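Local coordinates for protein serpin-12 (Manduca sexta, PDB 6CJ7) that probably inhibits serine proteases as a member of the serpin family and controls the prophenoloxidase activation system in larval hemolymph, at residues 186-191 with 200-205; 133-138 with 154-159; 87-92 with 226-231. All blocks are in the same frame, centred on the assembly; numbering follows the deposited sequence.

Interaction 1: residues 186-191 with 200-205; sequences TQKRNF and VASFMQ
Arg189 and Phe203 cross at a slant on one face of a twisted antiparallel hairpin, with Arg189 CB lying 3.6 Å from Phe203 CD1. The guanidinium and the ring are far from coplanar, 71° apart. Phe203 has CG beside its own backbone N (chi1 -71°), which swings the ring back under the facing strand, so its edge meets the carbonyl oxygens of Gln187 and Arg189. The ring's far end, CZ, is 4.1 Å from Phe191 CB, and these two side chains stand at about a right angle. Beyond the ring, the extended Arg189 chain brings the edge of its guanidinium to the amide of Gln205, coming from the opposite direction. NE donates weakly to Gln205 OE1 (2.7 Å), while the still shorter approach of NH2 makes the detail of this grip doubtful. On the other face, Val200 CG1 lies 3.8 Å from Lys188 CG. Paired backbone bonds join Gln187 with Phe203 and Arg189 with Ala201. At the open end, a water bridges Thr186 OG1, which also bonds to Glu328, and Gln205 N. Strand 198-215 is flanked by strand 265-282 as well, through backbone bonds of Ser202 with Lys274 and Met204 with Leu272, as in serpin sheet C.

Interaction 2: residues 133-138 with 154-159; sequences LAAQNI and VSPDDL
The helix that serpins carry across one face of sheet A (helix F), here residues 131-145, meets its own return segment in this contact, with Ala135 set into the bend formed by Val154, Pro156 and Leu159. Ala135 points its CB toward that bend. Its methyl sits 3.7 Å from Pro156 CG and 4.0 Å from Val154 CG1; Pro156 N lies as close, at 3.6 Å from Ala135 CB, and Ser155 C only a little farther, so a small side chain fits here against both ring and backbone. Leu159 arrives from a different direction: its chain is extended at chi2 (-178°), which carries CD1 inward until it touches Ala134 CB at 3.9 Å and comes within 3.6 Å of the backbone N of Ala135. One turn further along the helix, Ile138 and Val154 cross at about a right angle, CG2 against CG2 at 3.6 Å. Val154 divides its branches, one methyl for Ala135 and the other for Ile138. No hydrogen bond links the two segments, and the side-chain contacts are apolar. The bend is shaped from within by an ST turn, Asp157 N donating to Ser155 OG (3.2 Å), leading into a short 3-10 turn at 156-158. Val154 O is held by Asn139 of the same helix, and Phe128 touches both Ala134 and Leu159. Such packing of a helix on the connection that follows it is the serpin helix F arrangement, with the connection leading on to strand 165-174.

Interaction 3: residues 87-92 with 226-231; sequences RNSRNI and PFEYNE
Ser89 and Asn91 both reach Glu231, whose OE1 takes two hydrogen bonds. Ser89 OG donates at 2.7 Å from the syn side, 18° out of the carboxylate plane, whereas Asn91 ND2, 2.9 Å away, comes from above that plane, the oxygen lying 8° out of the Asn91 amide plane. Asn91 ND2 also bonds weakly to Glu228 O. Glu231 OE2 accepts from a water. Replacing Glu231 with an alanine would probably leave the Ser89 hydroxyl without its acceptor and Asn91 ND2 with just its weak bond to Glu228 O across this contact. A second carboxylate faces the same loop: Glu228 OE1 accepts from Arg90 N (3.0 Å, nearly along its C-O axis), and OE2 forms a salt bridge at the edge of the Arg90 guanidinium, at a distance too short to be trusted in detail. Ser89 CB rests in plane against the edge of the Tyr229 ring, 3.6 Å from CD2.

Further out, in an ST turn, Ser89 OG, set between its backbone N and carbonyl carbon (chi1 71°), accepts from Asn91 N (3.2 Å). Asn91 OD1 bonds to the backbone N of Leu176, fixing the amide's rotation. Arg87 and Glu231 slide past each other in opposite directions, CG to OE2 3.6 Å, but Arg87 NH2 forms a salt bridge with Asp365 and the guanidinium makes a cation-pi contact with Tyr232. The contact thus joins the loop between helix 70-85 and sheet A strand 92-102 to the turn between sheet B strands 220-226 and 232-239, where Phe227 stacks with Trp177, meets Phe173 edge-to-face and touches Leu234.

How the interactions relate
The three contacts lie well apart in the serpin fold and do not touch. Interaction 3 closes the longest chain loop, with 133 residues between its segments, and interactions 2 and 1 follow in series within that loop. Interactions 1 and 3 come nearest, about 9 Å between nearest atoms and 26 Å between centres; strand 198-215, which carries 200-205, pairs further along with strand 220-226, which leads into 226-231. Interaction 2 sits about 39 Å from interaction 1 and 34 Å from interaction 3, centre to centre. None includes the unmodelled residues 332-346, which lie between strands 317-326 and 351-354, where the reactive-centre loop of a serpin is expected.

Interaction 1: residues 186-191 with 200-205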
loop_
_atom_site.group_PDB
_atom_site.type_symbol
_atom_site.label_atom_id
_atom_site.label_comp_id
_atom_site.label_asym_id
_atom_site.label_seq_id
_atom_site.Cartn_x
_atom_site.Cartn_y
_atom_site.Cartn_z
ATOM N N THR A 186 5.537 27.382 4.074
ATOM C CA THR A 186 5.984 26.498 3.003
ATOM C C THR A 186 6.839 27.287 2.031
ATOM O O THR A 186 6.452 28.375 1.603
ATOM C CB THR A 186 4.792 25.890 2.278
ATOM O OG1 THR A 186 4.044 25.098 3.212
ATOM C CG2 THR A 186 5.243 24.984 1.129
ATOM N N GLN A 187 7.996 26.740 1.678
ATOM C CA GLN A 187 8.981 27.488 0.905
ATOM C C GLN A 187 9.524 26.645 -0.239
ATOM O O GLN A 187 9.678 25.430 -0.122
ATOM C CB GLN A 187 10.163 27.944 1.780
ATOM C CG GLN A 187 9.851 28.960 2.893
ATOM C CD GLN A 187 9.155 30.228 2.427
ATOM O OE1 GLN A 187 9.257 30.647 1.268
ATOM N NE2 GLN A 187 8.422 30.850 3.348
ATOM N N LYS A 188 9.864 27.315 -1.334
ATOM C CA LYS A 188 10.504 26.656 -2.465
ATOM C C LYS A 188 12.006 26.599 -2.227
ATOM O O LYS A 188 12.659 27.641 -2.080
ATOM C CB LYS A 188 10.181 27.381 -3.769
ATOM C CG LYS A 188 8.810 26.989 -4.308
ATOM C CD LYS A 188 8.413 27.798 -5.524
ATOM C CE LYS A 188 7.536 26.974 -6.457
ATOM N NZ LYS A 188 6.295 26.486 -5.810
ATOM N N ARG A 189 12.541 25.382 -2.165
ATOM C CA ARG A 189 13.956 25.120 -1.942
ATOM C C ARG A 189 14.371 24.011 -2.894
ATOM O O ARG A 189 13.526 23.308 -3.442
ATOM C CB ARG A 189 14.233 24.699 -0.486
ATOM C CG ARG A 189 13.584 25.575 0.566
ATOM C CD ARG A 189 13.926 25.087 1.966
ATOM N NE ARG A 189 13.262 25.868 3.006
ATOM C CZ ARG A 189 13.833 26.890 3.635
ATOM N NH1 ARG A 189 15.075 27.244 3.325
ATOM N NH2 ARG A 189 13.160 27.557 4.570
ATOM N N ASN A 190 15.674 23.836 -3.083
ATOM C CA ASN A 190 16.118 22.772 -3.971
ATOM C C ASN A 190 16.071 21.406 -3.295
ATOM O O ASN A 190 16.430 21.247 -2.124
ATOM C CB ASN A 190 17.519 23.048 -4.495
ATOM C CG ASN A 190 17.495 23.840 -5.789
ATOM O OD1 ASN A 190 16.579 23.698 -6.602
ATOM N ND2 ASN A 190 18.480 24.691 -5.974
ATOM N N PHE A 191 15.590 20.426 -4.048
ATOM C CA PHE A 191 15.661 19.017 -3.705
ATOM C C PHE A 191 16.707 18.399 -4.627
ATOM O O PHE A 191 16.695 18.666 -5.833
ATOM C CB PHE A 191 14.292 18.367 -3.910
ATOM C CG PHE A 191 14.229 16.914 -3.538
ATOM C CD1 PHE A 191 14.694 15.935 -4.398
ATOM C CD2 PHE A 191 13.667 16.528 -2.333
ATOM C CE1 PHE A 191 14.610 14.588 -4.049
ATOM C CE2 PHE A 191 13.591 15.200 -1.976
ATOM C CZ PHE A 191 14.056 14.217 -2.836
ATOM N N VAL A 200 13.388 22.314 -7.907
ATOM C CA VAL A 200 12.616 23.084 -6.932
ATOM C C VAL A 200 11.454 22.252 -6.418
ATOM O O VAL A 200 10.729 21.629 -7.204
ATOM C CB VAL A 200 12.117 24.382 -7.578
ATOM C CG1 VAL A 200 11.017 25.019 -6.738
ATOM C CG2 VAL A 200 13.275 25.327 -7.766
ATOM N N ALA A 201 11.272 22.239 -5.095
ATOM C CA ALA A 201 10.130 21.590 -4.468
ATOM C C ALA A 201 9.587 22.488 -3.361
ATOM O O ALA A 201 10.262 23.411 -2.881
ATOM C CB ALA A 201 10.492 20.204 -3.898
ATOM N N SER A 202 8.344 22.217 -2.970
ATOM C CA SER A 202 7.659 22.970 -1.919
ATOM C C SER A 202 7.847 22.269 -0.579
ATOM O O SER A 202 7.238 21.226 -0.319
ATOM C CB SER A 202 6.175 23.116 -2.247
ATOM O OG SER A 202 5.992 23.959 -3.368
ATOM N N PHE A 203 8.664 22.851 0.285
ATOM C CA PHE A 203 8.963 22.270 1.584
ATOM C C PHE A 203 8.064 22.890 2.646
ATOM O O PHE A 203 8.136 24.096 2.913
ATOM C CB PHE A 203 10.434 22.468 1.938
ATOM C CG PHE A 203 11.364 21.627 1.116
ATOM C CD1 PHE A 203 11.839 22.079 -0.107
ATOM C CD2 PHE A 203 11.762 20.381 1.564
ATOM C CE1 PHE A 203 12.704 21.312 -0.864
ATOM C CE2 PHE A 203 12.623 19.614 0.822
ATOM C CZ PHE A 203 13.099 20.081 -0.402
ATOM N N MET A 204 7.213 22.065 3.237
ATOM C CA MET A 204 6.490 22.453 4.436
ATOM C C MET A 204 7.463 22.506 5.604
ATOM O O MET A 204 8.405 21.715 5.683
ATOM C CB MET A 204 5.389 21.435 4.712
ATOM C CG MET A 204 4.539 21.206 3.507
ATOM S SD MET A 204 3.144 20.121 3.900
ATOM C CE MET A 204 4.048 18.587 4.227
ATOM N N GLN A 205 7.241 23.444 6.524
ATOM C CA GLN A 205 8.198 23.651 7.601
ATOM C C GLN A 205 7.475 23.842 8.926
ATOM O O GLN A 205 6.445 24.519 8.989
ATOM C CB GLN A 205 9.090 24.876 7.343
ATOM C CG GLN A 205 9.893 24.817 6.073
ATOM C CD GLN A 205 10.640 26.108 5.838
ATOM O OE1 GLN A 205 11.213 26.325 4.771
ATOM N NE2 GLN A 205 10.631 26.977 6.837
HETATM O O HOH W 1 4.708 24.837 5.975
#

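Interaction 2: residues 133-138 with 154-159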
loop_
_atom_site.group_PDB
_atom_site.type_symbol
_atom_site.label_atom_id
_atom_site.label_comp_id
_atom_site.label_asym_id
_atom_site.label_seq_id
_atom_site.Cartn_x
_atom_site.Cartn_y
_atom_site.Cartn_z
ATOM N N LEU A 133 -16.533 -2.366 -22.156
ATOM C CA LEU A 133 -17.577 -2.165 -21.158
ATOM C C LEU A 133 -17.157 -2.707 -19.799
ATOM O O LEU A 133 -17.383 -2.060 -18.768
ATOM C CB LEU A 133 -18.872 -2.818 -21.641
ATOM C CG LEU A 133 -19.988 -2.996 -20.625
ATOM C CD1 LEU A 133 -20.543 -1.635 -20.224
ATOM C CD2 LEU A 133 -21.089 -3.855 -21.218
ATOM N N ALA A 134 -16.536 -3.888 -19.776
ATOM C CA ALA A 134 -16.091 -4.476 -18.517
ATOM C C ALA A 134 -15.024 -3.618 -17.846
ATOM O O ALA A 134 -15.093 -3.350 -16.638
ATOM C CB ALA A 134 -15.557 -5.889 -18.755
ATOM N N ALA A 135 -14.023 -3.176 -18.620
ATOM C CA ALA A 135 -12.963 -2.338 -18.059
ATOM C C ALA A 135 -13.531 -1.046 -17.492
ATOM O O ALA A 135 -13.169 -0.635 -16.382
ATOM C CB ALA A 135 -11.912 -2.023 -19.124
ATOM N N GLN A 136 -14.446 -0.406 -18.223
ATOM C CA GLN A 136 -14.986 0.856 -17.728
ATOM C C GLN A 136 -15.886 0.646 -16.515
ATOM O O GLN A 136 -15.899 1.479 -15.602
ATOM C CB GLN A 136 -15.721 1.588 -18.842
ATOM C CG GLN A 136 -14.819 2.570 -19.547
ATOM C CD GLN A 136 -15.357 2.954 -20.886
ATOM O OE1 GLN A 136 -14.632 2.999 -21.883
ATOM N NE2 GLN A 136 -16.647 3.217 -20.930
ATOM N N ASN A 137 -16.649 -0.452 -16.483
ATOM C CA ASN A 137 -17.476 -0.712 -15.306
ATOM C C ASN A 137 -16.622 -0.968 -14.070
ATOM O O ASN A 137 -16.947 -0.491 -12.973
ATOM C CB ASN A 137 -18.412 -1.892 -15.564
ATOM C CG ASN A 137 -19.645 -1.493 -16.347
ATOM O OD1 ASN A 137 -20.076 -0.337 -16.304
ATOM N ND2 ASN A 137 -20.219 -2.446 -17.070
ATOM N N ILE A 138 -15.524 -1.703 -14.224
ATOM C CA ILE A 138 -14.639 -1.945 -13.086
ATOM C C ILE A 138 -13.990 -0.640 -12.640
ATOM O O ILE A 138 -13.954 -0.325 -11.445
ATOM C CB ILE A 138 -13.585 -3.007 -13.437
ATOM C CG1 ILE A 138 -14.259 -4.387 -13.560
ATOM C CG2 ILE A 138 -12.490 -3.032 -12.375
ATOM C CD1 ILE A 138 -13.379 -5.435 -14.233
ATOM N N VAL A 154 -7.796 -0.553 -14.790
ATOM C CA VAL A 154 -7.996 -1.688 -15.690
ATOM C C VAL A 154 -8.009 -1.197 -17.130
ATOM O O VAL A 154 -8.727 -0.244 -17.467
ATOM C CB VAL A 154 -9.302 -2.434 -15.369
ATOM C CG1 VAL A 154 -9.505 -3.600 -16.342
ATOM C CG2 VAL A 154 -9.298 -2.934 -13.936
ATOM N N SER A 155 -7.208 -1.892 -18.024
ATOM C CA SER A 155 -7.252 -1.544 -19.439
ATOM C C SER A 155 -8.146 -2.511 -20.209
ATOM O O SER A 155 -8.128 -3.722 -19.949
ATOM C CB SER A 155 -5.854 -1.567 -20.057
ATOM O OG SER A 155 -5.935 -1.397 -21.464
ATOM N N PRO A 156 -8.936 -2.005 -21.159
ATOM C CA PRO A 156 -9.751 -2.911 -21.986
ATOM C C PRO A 156 -8.921 -3.904 -22.774
ATOM O O PRO A 156 -9.413 -4.989 -23.108
ATOM C CB PRO A 156 -10.515 -1.955 -22.915
ATOM C CG PRO A 156 -10.439 -0.618 -22.253
ATOM C CD PRO A 156 -9.155 -0.588 -21.490
ATOM N N ASP A 157 -7.669 -3.569 -23.084
ATOM C CA ASP A 157 -6.823 -4.488 -23.829
ATOM C C ASP A 157 -6.335 -5.656 -22.985
ATOM O O ASP A 157 -5.827 -6.632 -23.547
ATOM C CB ASP A 157 -5.636 -3.729 -24.424
ATOM C CG ASP A 157 -6.070 -2.658 -25.402
ATOM O OD1 ASP A 157 -7.039 -2.902 -26.158
ATOM O OD2 ASP A 157 -5.456 -1.571 -25.407
ATOM N N ASP A 158 -6.482 -5.588 -21.662
ATOM C CA ASP A 158 -6.146 -6.701 -20.785
ATOM C C ASP A 158 -7.281 -7.704 -20.648
ATOM O O ASP A 158 -7.099 -8.734 -19.991
ATOM C CB ASP A 158 -5.759 -6.188 -19.395
ATOM C CG ASP A 158 -4.515 -5.331 -19.419
ATOM O OD1 ASP A 158 -3.871 -5.250 -20.484
ATOM O OD2 ASP A 158 -4.180 -4.746 -18.368
ATOM N N LEU A 159 -8.433 -7.440 -21.253
ATOM C CA LEU A 159 -9.622 -8.249 -21.051
ATOM C C LEU A 159 -10.080 -8.859 -22.369
ATOM O O LEU A 159 -9.901 -8.275 -23.445
ATOM C CB LEU A 159 -10.755 -7.412 -20.441
ATOM C CG LEU A 159 -10.424 -6.593 -19.190
ATOM C CD1 LEU A 159 -11.661 -5.871 -18.691
ATOM C CD2 LEU A 159 -9.841 -7.481 -18.101
#

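Interaction 3: residues 87-92 with 226-231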
loop_
_atom_site.group_PDB
_atom_site.type_symbol
_atom_site.label_atom_id
_atom_site.label_comp_id
_atom_site.label_asym_id
_atom_site.label_seq_id
_atom_site.Cartn_x
_atom_site.Cartn_y
_atom_site.Cartn_z
ATOM N N ARG A 87 -13.370 4.522 12.500
ATOM C CA ARG A 87 -12.834 5.875 12.539
ATOM C C ARG A 87 -13.818 6.848 11.904
ATOM O O ARG A 87 -14.324 6.605 10.802
ATOM C CB ARG A 87 -11.477 5.917 11.839
ATOM C CG ARG A 87 -10.395 5.181 12.633
ATOM C CD ARG A 87 -9.094 4.939 11.872
ATOM N NE ARG A 87 -8.164 4.210 12.732
ATOM C CZ ARG A 87 -7.321 3.269 12.312
ATOM N NH1 ARG A 87 -7.256 2.939 11.023
ATOM N NH2 ARG A 87 -6.540 2.657 13.201
ATOM N N ASN A 88 -14.095 7.948 12.623
ATOM C CA ASN A 88 -14.991 9.022 12.188
ATOM C C ASN A 88 -14.203 10.314 12.356
ATOM O O ASN A 88 -14.409 11.062 13.308
ATOM C CB ASN A 88 -16.300 9.043 13.002
ATOM C CG ASN A 88 -17.282 7.979 12.551
ATOM O OD1 ASN A 88 -17.598 7.873 11.364
ATOM N ND2 ASN A 88 -17.774 7.187 13.498
ATOM N N SER A 89 -13.283 10.562 11.434
ATOM C CA SER A 89 -12.351 11.669 11.549
ATOM C C SER A 89 -12.144 12.272 10.171
ATOM O O SER A 89 -12.683 11.796 9.170
ATOM C CB SER A 89 -11.007 11.205 12.116
ATOM O OG SER A 89 -10.326 10.436 11.141
ATOM N N ARG A 90 -11.333 13.323 10.119
ATOM C CA ARG A 90 -11.018 13.918 8.830
ATOM C C ARG A 90 -9.887 13.205 8.095
ATOM O O ARG A 90 -9.512 13.647 6.997
ATOM C CB ARG A 90 -10.675 15.397 9.027
ATOM C CG ARG A 90 -11.918 16.280 9.274
ATOM C CD ARG A 90 -11.577 17.674 9.722
ATOM N NE ARG A 90 -10.987 17.695 11.055
ATOM C CZ ARG A 90 -10.659 18.794 11.719
ATOM N NH1 ARG A 90 -10.856 19.979 11.166
ATOM N NH2 ARG A 90 -10.127 18.705 12.935
ATOM N N ASN A 91 -9.317 12.138 8.656
ATOM C CA ASN A 91 -8.382 11.315 7.903
ATOM C C ASN A 91 -9.170 10.514 6.879
ATOM O O ASN A 91 -10.108 9.797 7.238
ATOM C CB ASN A 91 -7.603 10.372 8.823
ATOM C CG ASN A 91 -6.751 11.109 9.835
ATOM O OD1 ASN A 91 -6.080 12.082 9.489
ATOM N ND2 ASN A 91 -6.779 10.660 11.094
ATOM N N ILE A 92 -8.806 10.634 5.609
ATOM C CA ILE A 92 -9.520 9.931 4.549
ATOM C C ILE A 92 -8.697 8.720 4.128
ATOM O O ILE A 92 -7.638 8.861 3.511
ATOM C CB ILE A 92 -9.803 10.850 3.356
ATOM C CG1 ILE A 92 -10.677 12.025 3.791
ATOM C CG2 ILE A 92 -10.465 10.051 2.225
ATOM C CD1 ILE A 92 -10.982 12.997 2.683
ATOM N N PRO A 226 2.201 12.536 13.508
ATOM C CA PRO A 226 0.869 11.963 13.746
ATOM C C PRO A 226 -0.236 12.661 12.963
ATOM O O PRO A 226 -0.223 13.878 12.750
ATOM C CB PRO A 226 0.661 12.154 15.257
ATOM C CG PRO A 226 1.978 12.632 15.797
ATOM C CD PRO A 226 2.686 13.303 14.667
ATOM N N PHE A 227 -1.207 11.859 12.531
ATOM C CA PHE A 227 -2.428 12.391 11.950
ATOM C C PHE A 227 -3.485 12.536 13.048
ATOM O O PHE A 227 -3.246 12.206 14.211
ATOM C CB PHE A 227 -2.890 11.501 10.794
ATOM C CG PHE A 227 -2.019 11.603 9.565
ATOM C CD1 PHE A 227 -1.031 10.654 9.310
ATOM C CD2 PHE A 227 -2.197 12.644 8.646
ATOM C CE1 PHE A 227 -0.238 10.744 8.151
ATOM C CE2 PHE A 227 -1.400 12.744 7.498
ATOM C CZ PHE A 227 -0.426 11.792 7.254
ATOM N N GLU A 228 -4.661 13.042 12.668
ATOM C CA GLU A 228 -5.699 13.415 13.631
ATOM C C GLU A 228 -6.076 12.241 14.530
ATOM O O GLU A 228 -6.237 11.110 14.064
ATOM C CB GLU A 228 -6.944 13.922 12.884
ATOM C CG GLU A 228 -7.771 14.916 13.680
ATOM C CD GLU A 228 -9.096 15.308 13.029
ATOM O OE1 GLU A 228 -9.565 14.614 12.107
ATOM O OE2 GLU A 228 -9.679 16.328 13.457
ATOM N N TYR A 229 -6.199 12.522 15.833
ATOM C CA TYR A 229 -6.561 11.538 16.858
ATOM C C TYR A 229 -5.547 10.397 16.949
ATOM O O TYR A 229 -5.847 9.338 17.512
ATOM C CB TYR A 229 -7.975 10.988 16.629
ATOM C CG TYR A 229 -9.013 12.078 16.493
ATOM C CD1 TYR A 229 -9.222 12.988 17.524
ATOM C CD2 TYR A 229 -9.775 12.207 15.346
ATOM C CE1 TYR A 229 -10.164 13.998 17.413
ATOM C CE2 TYR A 229 -10.728 13.217 15.224
ATOM C CZ TYR A 229 -10.910 14.110 16.258
ATOM O OH TYR A 229 -11.849 15.115 16.141
ATOM N N ASN A 230 -4.341 10.632 16.433
ATOM C CA ASN A 230 -3.263 9.646 16.369
ATOM C C ASN A 230 -3.732 8.326 15.763
ATOM O O ASN A 230 -3.258 7.256 16.138
ATOM C CB ASN A 230 -2.632 9.411 17.742
ATOM C CG ASN A 230 -1.215 8.862 17.635
ATOM O OD1 ASN A 230 -0.458 9.249 16.742
ATOM N ND2 ASN A 230 -0.861 7.945 18.525
ATOM N N GLU A 231 -4.651 8.399 14.797
ATOM C CA GLU A 231 -5.126 7.184 14.137
ATOM C C GLU A 231 -4.049 6.594 13.247
ATOM O O GLU A 231 -3.907 5.366 13.150
ATOM C CB GLU A 231 -6.372 7.498 13.310
ATOM C CG GLU A 231 -7.573 7.818 14.178
ATOM C CD GLU A 231 -8.742 8.362 13.395
ATOM O OE1 GLU A 231 -8.551 8.682 12.189
ATOM O OE2 GLU A 231 -9.833 8.487 13.997
HETATM O O HOH W 2 -12.520 8.626 14.384
#